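Local atomic coordinates of glutamate receptor IIB (Drosophila melanogaster, PDB entry 4WXJ), a protein that probably acts as a glutamate-gated ion channel of the postsynaptic membrane at the fly neuromuscular junction, represented here by its glutamate-binding domain. Residues Thr15-Pro20 with Arg64-Gly69; Lys139-Thr144 with Leu170-Asp175; Gly143-Gly148 with Tyr195-Glu200; Arg187-Lys192 with Asn211-Gln216. All blocks are in the same frame, centred on the assembly; numbering follows the deposited sequence. Where two conformers were deposited one is given.

Interaction 1. Residues Thr15-Pro20 with Arg64-Gly69. With GLU (glutamic acid), chain C.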
# COMPACT_ATOMS: atom_id res chain seq x y z
N THR A 15 2.18 9.11 -8.16
CA THR A 15 1.29 8.14 -7.53
C THR A 15 1.18 6.90 -8.41
O THR A 15 1.91 6.76 -9.40
CB THR A 15 -0.11 8.73 -7.29
OG1 THR A 15 -0.93 7.77 -6.61
CG2 THR A 15 -0.78 9.13 -8.60
N ARG A 16 0.28 6.00 -8.04
CA ARG A 16 0.02 4.80 -8.83
C ARG A 16 -1.47 4.52 -8.83
O ARG A 16 -2.19 4.91 -7.91
CB ARG A 16 0.79 3.60 -8.27
CG ARG A 16 0.32 3.15 -6.89
CD ARG A 16 1.14 1.97 -6.38
NE ARG A 16 1.07 0.81 -7.28
CZ ARG A 16 0.09 -0.08 -7.28
NH1 ARG A 16 -0.93 0.03 -6.44
NH2 ARG A 16 0.12 -1.09 -8.14
N VAL A 17 -1.94 3.86 -9.88
CA VAL A 17 -3.36 3.54 -10.01
C VAL A 17 -3.70 2.34 -9.14
O VAL A 17 -3.16 1.25 -9.31
CB VAL A 17 -3.74 3.25 -11.47
CG1 VAL A 17 -5.19 2.80 -11.57
CG2 VAL A 17 -3.51 4.49 -12.32
N GLY A 18 -4.62 2.55 -8.20
CA GLY A 18 -5.04 1.50 -7.29
C GLY A 18 -6.07 2.03 -6.32
O GLY A 18 -5.79 2.93 -5.53
N LYS A 19 -7.27 1.46 -6.37
CA LYS A 19 -8.36 1.92 -5.53
C LYS A 19 -8.15 1.46 -4.09
O LYS A 19 -7.51 0.44 -3.86
CB LYS A 19 -9.69 1.40 -6.06
CG LYS A 19 -10.08 1.96 -7.42
CD LYS A 19 -11.33 1.29 -7.96
CE LYS A 19 -11.78 1.93 -9.26
NZ LYS A 19 -12.90 1.17 -9.89
N PRO A 20 -8.70 2.21 -3.12
CA PRO A 20 -9.48 3.45 -3.27
C PRO A 20 -8.64 4.72 -3.18
O PRO A 20 -9.19 5.80 -2.98
CB PRO A 20 -10.45 3.37 -2.09
CG PRO A 20 -9.67 2.68 -1.03
CD PRO A 20 -8.74 1.71 -1.73
N ARG A 64 4.82 5.51 -14.61
CA ARG A 64 4.66 4.69 -15.82
C ARG A 64 4.53 3.20 -15.51
O ARG A 64 3.63 2.54 -16.03
CB ARG A 64 5.85 4.93 -16.76
CG ARG A 64 5.68 4.32 -18.14
CD ARG A 64 6.76 4.82 -19.09
NE ARG A 64 6.56 4.34 -20.46
CZ ARG A 64 7.28 4.74 -21.50
NH1 ARG A 64 8.24 5.64 -21.35
NH2 ARG A 64 7.03 4.24 -22.71
N ASP A 65 5.42 2.67 -14.68
CA ASP A 65 5.40 1.25 -14.35
C ASP A 65 4.32 0.89 -13.33
O ASP A 65 4.07 -0.29 -13.06
CB ASP A 65 6.78 0.80 -13.83
CG ASP A 65 7.26 1.62 -12.64
OD1 ASP A 65 6.45 2.35 -12.03
OD2 ASP A 65 8.46 1.54 -12.31
N ASN A 66 3.68 1.91 -12.77
CA ASN A 66 2.62 1.74 -11.76
C ASN A 66 3.06 0.92 -10.55
O ASN A 66 2.25 0.21 -9.94
CB ASN A 66 1.39 1.09 -12.39
CG ASN A 66 0.11 1.38 -11.62
OD1 ASN A 66 -0.28 2.54 -11.46
ND2 ASN A 66 -0.54 0.33 -11.13
N LYS A 67 4.34 1.02 -10.19
CA LYS A 67 4.88 0.29 -9.04
C LYS A 67 4.99 1.19 -7.81
O LYS A 67 5.10 2.41 -7.92
CB LYS A 67 6.25 -0.30 -9.38
CG LYS A 67 6.20 -1.40 -10.43
CD LYS A 67 7.57 -2.05 -10.59
CE LYS A 67 7.53 -3.18 -11.60
NZ LYS A 67 8.82 -3.93 -11.65
N TYR A 68 4.95 0.57 -6.63
CA TYR A 68 5.15 1.29 -5.38
C TYR A 68 6.58 1.81 -5.31
O TYR A 68 6.81 3.02 -5.21
CB TYR A 68 4.88 0.39 -4.18
CG TYR A 68 3.43 0.02 -3.97
CD1 TYR A 68 2.87 -1.08 -4.61
CD2 TYR A 68 2.62 0.74 -3.11
CE1 TYR A 68 1.55 -1.44 -4.41
CE2 TYR A 68 1.29 0.40 -2.90
CZ TYR A 68 0.77 -0.70 -3.56
OH TYR A 68 -0.55 -1.05 -3.35
N GLY A 69 7.53 0.89 -5.36
CA GLY A 69 8.94 1.22 -5.27
C GLY A 69 9.72 0.19 -4.47
O GLY A 69 9.50 0.03 -3.27
N GLU C . 1.72 -0.50 0.96
CA GLU C . 2.68 -1.52 0.48
C GLU C . 3.97 -0.86 -0.01
O GLU C . 4.15 0.34 0.18
CB GLU C . 2.05 -2.36 -0.64
CG GLU C . 0.98 -3.33 -0.17
CD GLU C . 1.54 -4.62 0.40
OE1 GLU C . 0.76 -5.40 0.98
OE2 GLU C . 2.77 -4.87 0.29
OXT GLU C . 4.84 -1.51 -0.58
O HOH W 1 -1.96 -2.49 -5.27

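Interaction 2. Residues Lys139-Thr144 with Leu170-Asp175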
# COMPACT_ATOMS: atom_id res chain seq x y z
N LYS A 139 -1.14 -27.25 1.86
CA LYS A 139 -2.27 -27.49 0.97
C LYS A 139 -2.76 -26.16 0.40
O LYS A 139 -3.08 -26.06 -0.79
CB LYS A 139 -3.40 -28.20 1.72
CG LYS A 139 -4.77 -28.04 1.07
CD LYS A 139 -5.77 -29.05 1.62
CE LYS A 139 -7.17 -28.45 1.72
NZ LYS A 139 -7.60 -27.81 0.45
N VAL A 140 -2.80 -25.14 1.25
CA VAL A 140 -3.14 -23.78 0.84
C VAL A 140 -1.87 -22.95 0.69
O VAL A 140 -1.20 -22.66 1.68
CB VAL A 140 -4.08 -23.10 1.86
CG1 VAL A 140 -4.39 -21.66 1.44
CG2 VAL A 140 -5.37 -23.90 2.01
N GLN A 141 -1.55 -22.58 -0.54
CA GLN A 141 -0.39 -21.73 -0.80
C GLN A 141 -0.73 -20.29 -0.44
O GLN A 141 -1.90 -19.94 -0.25
CB GLN A 141 0.04 -21.83 -2.26
CG GLN A 141 0.52 -23.22 -2.67
CD GLN A 141 1.09 -23.25 -4.08
OE1 GLN A 141 0.72 -22.44 -4.93
NE2 GLN A 141 2.00 -24.18 -4.33
N PHE A 142 0.29 -19.45 -0.33
CA PHE A 142 0.08 -18.05 0.02
C PHE A 142 1.24 -17.17 -0.44
O PHE A 142 2.35 -17.66 -0.65
CB PHE A 142 -0.11 -17.90 1.53
CG PHE A 142 0.95 -18.57 2.35
CD1 PHE A 142 0.81 -19.90 2.73
CD2 PHE A 142 2.08 -17.88 2.75
CE1 PHE A 142 1.79 -20.52 3.48
CE2 PHE A 142 3.06 -18.50 3.51
CZ PHE A 142 2.91 -19.82 3.87
N GLY A 143 0.97 -15.88 -0.61
CA GLY A 143 1.99 -14.95 -1.05
C GLY A 143 1.63 -13.49 -0.84
O GLY A 143 0.60 -13.17 -0.24
N THR A 144 2.50 -12.61 -1.34
CA THR A 144 2.35 -11.17 -1.17
C THR A 144 2.62 -10.45 -2.49
O THR A 144 2.92 -11.07 -3.50
CB THR A 144 3.33 -10.61 -0.11
OG1 THR A 144 4.68 -10.73 -0.58
CG2 THR A 144 3.19 -11.36 1.20
N LEU A 170 8.76 -18.47 -0.95
CA LEU A 170 9.80 -18.57 -1.96
C LEU A 170 9.79 -19.92 -2.67
O LEU A 170 10.20 -20.02 -3.83
CB LEU A 170 11.18 -18.34 -1.33
CG LEU A 170 11.49 -16.93 -0.83
CD1 LEU A 170 12.79 -16.94 -0.04
CD2 LEU A 170 11.57 -15.95 -1.99
N SER A 171 9.31 -20.95 -1.98
CA SER A 171 9.38 -22.32 -2.49
C SER A 171 8.18 -22.71 -3.36
O SER A 171 8.30 -23.58 -4.22
CB SER A 171 9.50 -23.30 -1.33
OG SER A 171 8.26 -23.43 -0.66
N PHE A 172 7.04 -22.07 -3.12
CA PHE A 172 5.80 -22.44 -3.79
C PHE A 172 5.91 -22.41 -5.31
O PHE A 172 6.55 -21.53 -5.88
CB PHE A 172 4.65 -21.52 -3.35
CG PHE A 172 4.13 -21.80 -1.97
CD1 PHE A 172 3.97 -23.10 -1.51
CD2 PHE A 172 3.78 -20.76 -1.13
CE1 PHE A 172 3.48 -23.35 -0.24
CE2 PHE A 172 3.29 -21.00 0.15
CZ PHE A 172 3.14 -22.30 0.59
N LYS A 173 5.27 -23.39 -5.94
CA LYS A 173 5.10 -23.43 -7.38
C LYS A 173 3.60 -23.48 -7.69
O LYS A 173 2.89 -24.33 -7.15
CB LYS A 173 5.79 -24.65 -7.99
CG LYS A 173 7.30 -24.70 -7.79
CD LYS A 173 7.92 -25.80 -8.65
CE LYS A 173 9.43 -25.88 -8.47
NZ LYS A 173 9.81 -26.51 -7.18
N PRO A 174 3.10 -22.57 -8.55
CA PRO A 174 3.81 -21.52 -9.28
C PRO A 174 4.19 -20.34 -8.39
O PRO A 174 4.01 -20.41 -7.18
CB PRO A 174 2.80 -21.10 -10.35
CG PRO A 174 1.48 -21.32 -9.70
CD PRO A 174 1.66 -22.55 -8.84
N ASP A 175 4.70 -19.27 -9.00
CA ASP A 175 5.10 -18.07 -8.28
C ASP A 175 4.00 -17.61 -7.33
O ASP A 175 2.87 -17.39 -7.74
CB ASP A 175 5.46 -16.95 -9.26
CG ASP A 175 5.84 -15.66 -8.57
OD1 ASP A 175 6.34 -15.72 -7.42
OD2 ASP A 175 5.65 -14.59 -9.17
O HOH W 2 1.94 -19.96 -5.51

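Interaction 3. Residues Gly143-Gly148 with Tyr195-Glu200. With GLU (glutamic acid), chain C.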
# COMPACT_ATOMS: atom_id res chain seq x y z
N GLY A 143 0.97 -15.88 -0.61
CA GLY A 143 1.99 -14.95 -1.05
C GLY A 143 1.63 -13.49 -0.84
O GLY A 143 0.60 -13.17 -0.24
N THR A 144 2.50 -12.61 -1.34
CA THR A 144 2.35 -11.17 -1.17
C THR A 144 2.62 -10.45 -2.49
O THR A 144 2.92 -11.07 -3.50
CB THR A 144 3.33 -10.61 -0.11
OG1 THR A 144 4.68 -10.73 -0.58
CG2 THR A 144 3.19 -11.36 1.20
N ILE A 145 2.52 -9.12 -2.46
CA ILE A 145 2.92 -8.31 -3.60
C ILE A 145 4.44 -8.36 -3.73
O ILE A 145 5.16 -8.19 -2.75
CB ILE A 145 2.45 -6.86 -3.46
CG1 ILE A 145 0.93 -6.81 -3.54
CG2 ILE A 145 3.06 -5.98 -4.55
CD1 ILE A 145 0.33 -5.49 -3.10
N ARG A 146 4.91 -8.59 -4.95
CA ARG A 146 6.33 -8.70 -5.23
C ARG A 146 7.06 -7.39 -4.92
O ARG A 146 6.74 -6.35 -5.50
CB ARG A 146 6.53 -9.09 -6.70
CG ARG A 146 7.98 -9.35 -7.10
CD ARG A 146 8.08 -9.82 -8.55
NE ARG A 146 7.24 -10.99 -8.81
CZ ARG A 146 6.02 -10.95 -9.35
NH1 ARG A 146 5.46 -9.81 -9.72
NH2 ARG A 146 5.35 -12.08 -9.53
N GLY A 147 8.02 -7.44 -4.01
CA GLY A 147 8.80 -6.27 -3.66
C GLY A 147 8.02 -5.24 -2.85
O GLY A 147 8.50 -4.12 -2.65
N GLY A 148 6.84 -5.62 -2.37
CA GLY A 148 6.02 -4.73 -1.57
C GLY A 148 6.46 -4.70 -0.12
O GLY A 148 7.39 -5.41 0.26
N TYR A 195 -5.45 -20.66 -2.31
CA TYR A 195 -4.50 -19.56 -2.23
C TYR A 195 -4.99 -18.46 -1.28
O TYR A 195 -6.12 -17.99 -1.41
CB TYR A 195 -4.24 -18.97 -3.62
CG TYR A 195 -3.22 -17.85 -3.62
CD1 TYR A 195 -1.86 -18.12 -3.62
CD2 TYR A 195 -3.62 -16.52 -3.64
CE1 TYR A 195 -0.92 -17.10 -3.62
CE2 TYR A 195 -2.69 -15.49 -3.64
CZ TYR A 195 -1.35 -15.79 -3.64
OH TYR A 195 -0.42 -14.78 -3.64
N ALA A 196 -4.14 -18.08 -0.34
CA ALA A 196 -4.43 -17.00 0.59
C ALA A 196 -3.47 -15.85 0.33
O ALA A 196 -2.32 -16.06 -0.04
CB ALA A 196 -4.32 -17.48 2.02
N PHE A 197 -3.95 -14.62 0.53
CA PHE A 197 -3.18 -13.44 0.19
C PHE A 197 -2.83 -12.64 1.44
O PHE A 197 -3.72 -12.20 2.17
CB PHE A 197 -3.96 -12.57 -0.81
CG PHE A 197 -3.16 -11.45 -1.40
CD1 PHE A 197 -1.94 -11.69 -2.02
CD2 PHE A 197 -3.64 -10.15 -1.37
CE1 PHE A 197 -1.21 -10.66 -2.57
CE2 PHE A 197 -2.91 -9.11 -1.92
CZ PHE A 197 -1.69 -9.36 -2.52
N LEU A 198 -1.54 -12.49 1.69
CA LEU A 198 -1.06 -11.70 2.81
C LEU A 198 -0.96 -10.24 2.39
O LEU A 198 -0.24 -9.90 1.44
CB LEU A 198 0.29 -12.23 3.29
CG LEU A 198 0.22 -13.55 4.06
CD1 LEU A 198 1.39 -14.44 3.70
CD2 LEU A 198 0.17 -13.30 5.56
N MET A 199 -1.69 -9.38 3.09
CA MET A 199 -1.82 -7.99 2.68
C MET A 199 -2.08 -7.08 3.87
O MET A 199 -2.30 -7.54 4.98
CB MET A 199 -2.95 -7.85 1.66
CG MET A 199 -4.32 -8.19 2.22
SD MET A 199 -5.59 -8.36 0.94
CE MET A 199 -5.53 -6.74 0.17
N GLU A 200 -2.06 -5.78 3.61
CA GLU A 200 -2.27 -4.78 4.65
C GLU A 200 -3.75 -4.67 4.99
O GLU A 200 -4.61 -4.78 4.11
CB GLU A 200 -1.69 -3.45 4.19
CG GLU A 200 -0.17 -3.49 4.10
CD GLU A 200 0.43 -2.27 3.42
OE1 GLU A 200 -0.30 -1.57 2.70
OE2 GLU A 200 1.64 -2.03 3.60
N GLU C . 1.72 -0.50 0.96
CA GLU C . 2.68 -1.52 0.48
C GLU C . 3.97 -0.86 -0.01
O GLU C . 4.15 0.34 0.18
CB GLU C . 2.05 -2.36 -0.64
CG GLU C . 0.98 -3.33 -0.17
CD GLU C . 1.54 -4.62 0.40
OE1 GLU C . 0.76 -5.40 0.98
OE2 GLU C . 2.77 -4.87 0.29
OXT GLU C . 4.84 -1.51 -0.58
O HOH W 3 1.08 -7.74 -0.27

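Interaction 4. Residues Arg187-Lys192 with Asn211-Gln216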
# COMPACT_ATOMS: atom_id res chain seq x y z
N ARG A 187 -6.65 -13.57 -7.43
CA ARG A 187 -6.10 -14.91 -7.33
C ARG A 187 -6.76 -15.71 -6.20
O ARG A 187 -6.95 -16.92 -6.33
CB ARG A 187 -4.59 -14.85 -7.10
CG ARG A 187 -3.91 -16.20 -7.15
CD ARG A 187 -2.40 -16.08 -7.19
NE ARG A 187 -1.75 -17.38 -7.09
CZ ARG A 187 -0.43 -17.57 -7.08
NH1 ARG A 187 0.39 -16.53 -7.17
NH2 ARG A 187 0.06 -18.80 -6.99
N VAL A 188 -7.11 -15.05 -5.11
CA VAL A 188 -7.80 -15.72 -4.01
C VAL A 188 -9.20 -16.15 -4.46
O VAL A 188 -9.65 -17.26 -4.15
CB VAL A 188 -7.93 -14.81 -2.77
CG1 VAL A 188 -8.79 -15.48 -1.69
CG2 VAL A 188 -6.56 -14.48 -2.21
N LYS A 189 -9.88 -15.28 -5.19
CA LYS A 189 -11.21 -15.57 -5.70
C LYS A 189 -11.19 -16.73 -6.68
O LYS A 189 -11.99 -17.66 -6.57
CB LYS A 189 -11.81 -14.32 -6.35
CG LYS A 189 -12.19 -13.23 -5.35
CD LYS A 189 -12.15 -11.83 -5.96
CE LYS A 189 -13.33 -11.57 -6.89
NZ LYS A 189 -13.32 -10.17 -7.39
N LEU A 190 -10.27 -16.68 -7.64
CA LEU A 190 -10.17 -17.71 -8.67
C LEU A 190 -9.73 -19.06 -8.11
O LEU A 190 -10.04 -20.10 -8.68
CB LEU A 190 -9.19 -17.27 -9.76
CG LEU A 190 -9.62 -16.08 -10.63
CD1 LEU A 190 -8.44 -15.55 -11.43
CD2 LEU A 190 -10.76 -16.47 -11.55
N SER A 191 -9.01 -19.03 -6.99
CA SER A 191 -8.39 -20.24 -6.44
C SER A 191 -9.34 -21.06 -5.57
O SER A 191 -9.03 -22.19 -5.21
CB SER A 191 -7.15 -19.85 -5.64
OG SER A 191 -6.13 -19.37 -6.50
N LYS A 192 -10.49 -20.48 -5.22
CA LYS A 192 -11.54 -21.20 -4.50
C LYS A 192 -11.09 -21.74 -3.14
O LYS A 192 -11.77 -22.58 -2.54
CB LYS A 192 -12.06 -22.35 -5.37
CG LYS A 192 -13.42 -22.10 -5.99
CD LYS A 192 -13.40 -20.93 -6.96
CE LYS A 192 -14.63 -20.93 -7.84
NZ LYS A 192 -14.75 -19.67 -8.62
N ASN A 211 -16.45 -8.07 -1.65
CA ASN A 211 -16.41 -9.43 -2.18
C ASN A 211 -16.84 -10.43 -1.10
O ASN A 211 -16.05 -10.80 -0.24
CB ASN A 211 -15.01 -9.77 -2.70
CG ASN A 211 -14.61 -8.91 -3.88
OD1 ASN A 211 -14.83 -9.27 -5.03
ND2 ASN A 211 -14.01 -7.76 -3.59
N CYS A 212 -18.10 -10.85 -1.17
CA CYS A 212 -18.72 -11.62 -0.10
C CYS A 212 -18.18 -13.04 0.04
O CYS A 212 -18.42 -13.71 1.04
CB CYS A 212 -20.24 -11.67 -0.32
SG CYS A 212 -21.03 -10.04 -0.47
N GLU A 213 -17.44 -13.52 -0.96
CA GLU A 213 -16.89 -14.87 -0.92
C GLU A 213 -15.54 -14.90 -0.19
O GLU A 213 -14.92 -15.96 -0.07
CB GLU A 213 -16.73 -15.44 -2.34
CG GLU A 213 -15.64 -14.81 -3.20
CD GLU A 213 -16.11 -13.57 -3.95
OE1 GLU A 213 -16.80 -12.73 -3.34
OE2 GLU A 213 -15.78 -13.45 -5.15
N LEU A 214 -15.11 -13.75 0.31
CA LEU A 214 -13.81 -13.62 0.96
C LEU A 214 -13.94 -13.25 2.43
O LEU A 214 -14.94 -12.66 2.85
CB LEU A 214 -12.96 -12.57 0.24
CG LEU A 214 -12.76 -12.78 -1.26
CD1 LEU A 214 -11.93 -11.65 -1.84
CD2 LEU A 214 -12.12 -14.13 -1.54
N THR A 215 -12.92 -13.59 3.21
CA THR A 215 -12.90 -13.28 4.64
C THR A 215 -11.47 -13.13 5.14
O THR A 215 -10.51 -13.50 4.45
CB THR A 215 -13.62 -14.36 5.47
OG1 THR A 215 -13.69 -13.95 6.84
CG2 THR A 215 -12.89 -15.69 5.38
N GLN A 216 -11.32 -12.57 6.34
CA GLN A 216 -10.02 -12.41 6.97
C GLN A 216 -9.74 -13.59 7.89
O GLN A 216 -10.62 -14.02 8.64
CB GLN A 216 -9.96 -11.09 7.74
CG GLN A 216 -8.61 -10.80 8.40
CD GLN A 216 -8.62 -9.54 9.24
OE1 GLN A 216 -7.91 -9.46 10.25
NE2 GLN A 216 -9.41 -8.55 8.84

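Interaction 1. Residues Thr15-Pro20 with Arg64-Gly69
Arg-16 lies flat against one face of Tyr-68, an offset cation-pi stack that joins two loops at the glutamate site of this clamshell-shaped ligand-binding domain. The packing is tight around the ring. The guanidinium and the ring are 14° from parallel, and Arg-16 CD sits 3.6 Å from the Tyr-68 ring centroid in a CH-pi contact over its middle. The opposite face receives CB of the bound glutamate, sandwiching the tyrosine between arginine and agonist. A bend at chi3 (-59°) folds the guanidinium back over the ring face, where it also grips Asn-66 O side-on, with NE at 3.0 Å and NH2 at 3.1 Å, the latter meeting the oxygen almost head-on. Water 1 accepts from Arg-16 NH1 and donates to Tyr-68 OH, whose main partner is Asp-96. Toward the outside the contact thins: the Val-17 side chain merely touches Asn-66 OD1, and exposed Lys-67 adds little, its N donating to Asp-65 OD1 in an Asx turn. Between these zones the Asn-66 amide pairs with the backbone of Val-17, its ND2 weakly bonded to Val-17 O. The stronger half of that pairing is Val-17 N to Asn-66 OD1, 2.6 Å, in the carbonyl plane and on a lone pair.

Interaction 2. Residues Lys139-Thr144 with Leu170-Asp175
An edge-to-face aromatic pair, backed by one side-chain hydrogen bond, fastens the strand 141-143 to the segment that follows helix 160-171, at an outer strand of the sheet in the ligand-binding domain. Phe-172, the first residue to leave the helix, points its edge at the face of Phe-142. The ring planes stand at 83°, with centroids 5.0 Å apart, and Phe-172 CE2 hangs over the middle of the Phe-142 ring. Gln-141 covers a face of Phe-172: its CG lies 3.9 Å from the centroid of the Phe-172 ring, a CH-pi contact. Beyond CG the glutamine runs extended (chi2 -174°), which carries its amide past the ring to the backbone of Lys-173. NE2 donates to Lys-173 O at 3.0 Å, nearly straight at 169°, with the acceptor in the amide plane. OE1 accepts a hydrogen bond from water 2, which also donates to Pro-174 O. Shortened to alanine, Gln-141 would probably leave Lys-173 O without this donor and thin the aliphatic cover over one face of Phe-172. Lys-168 and Met-169 of helix 160-171 also touch Phe-142, Leu-198 reaches it from strand 195-200, and the backbone of Gln-141 is bonded to Thr-194 and to Ala-196, at the start of the neighbouring parallel strand 195-200.

Interaction 3. Residues Gly143-Gly148 with Tyr195-Glu200
Tyr-195 opens the strand 195-200 by laying its hydroxyl against Gly-143, OH to CA 3.5 Å; a side chain at Gly-143 would collide with that oxygen, which is itself bonded to Ala-176 O. Ala-196 contributes its carbonyl, which accepts a weak hydrogen bond from Gly-143 N at 3.3 Å. Phe-197 pairs with Gly-143 in a parallel bridge. Its CG stands opposite the backbone N (chi1 -170°), which sends the ring along the loop: CD1 meets Gly-143 O, CE1 passes Thr-144, and Ile-145 CG1 abuts the ring edge at CZ, 3.8 Å away. Leu-198 closes the bridge with its N, 3.0 Å from Gly-143 O and almost in line with the C=O, while its CB rests on Thr-144 CG2 at 3.7 Å. The carbonyl of Leu-198 faces water 3, which accepts from Ile-145 N and also lies 2.7 Å from OE1 of the ligand. Met-199 touches Asn-181 of helix 181-191 and takes little part here. Glu-200, at the N-cap of the next helix, receives the ligand amino group on OE1 at 2.9 Å and more weakly on OE2. Tyr-226 OH and Thr-98 OG1 each hold one of these oxygens, fixing the carboxylate's rotation. A glutamine in place of Glu-200 would probably deprive the ligand ammonium of this carboxylate's negative charge. From Ile-145 to Gly-148 a type II turn leads to the N-cap of helix 149-155, and Ile-145 CD1 packs on ligand CG. Strand end, turn and helix start together form one wall of the agonist pocket of ionotropic glutamate receptors.

Interaction 4. Residues Arg187-Lys192 with Asn211-Gln216
Lys-189 and Val-188 of helix 181-191 meet the turn and strand start at Asn-211 to Leu-214. The innermost contact is apolar: Leu-214 fits against both helix residues, its CD2 3.6 Å from Val-188 CG1 and its CD1 3.9 Å from Lys-189 CG. The lysine's aliphatic part therefore lies over the leucine, crossing it at about a right angle. A bend at chi3 (74°) then swings the lysine end to Asn-211, where NZ donates to OD1 at 2.9 Å from above the carbonyl plane. Glu-213 flanks the same chain, with OE2 3.5 Å from Lys-189 CE. Its charge lies farther from the ammonium, 4.7 Å from OE2 to Lys-189 NZ, and probably adds only a general attraction.

The next shell fixes these groups. Asn-211 to Leu-214 form a type I turn, closed by Leu-214 N on Asn-211 O at 3.1 Å. Asn-211 ND2 is bonded to Tyr-207 O, which helps hold the amide with its oxygen toward the lysine. Cys-212, in the same turn, is tied to Cys-268 by a disulfide, and its carbonyl accepts from Lys-124. Val-188 also touches Tyr-195 and Phe-197 of strand 195-200, while Leu-214 leans on Leu-121 and Tyr-123 of strand 108-123, so helix 181-191 packs across the sheet from an inner strand to the edge strand 214-230.

Overall arrangement
Interaction 1 comes first along the chain; interactions 2 and 3 then start from the same stretch, sharing Gly-143 and Thr-144, and the segments of interactions 3 and 4 alternate. Interaction 1 is separate from interactions 2 and 4, its centre about 23 to 24 Å from theirs, but comes within about 4 Å, nearest atoms, of interaction 3, and both touch the bound glutamate. Centres of interactions 2 and 3 lie about 10 Å apart, joined by an Asp-175 to Arg-146 salt bridge; those of 2 and 4 about 16 Å, with Asp-175 O hydrogen-bonded to Arg-187 NH1. Interactions 2, 3 and 4 all reach one mixed sheet. The agonist thus lies between the loops of interaction 1 and this sheet-based half of the binding domain.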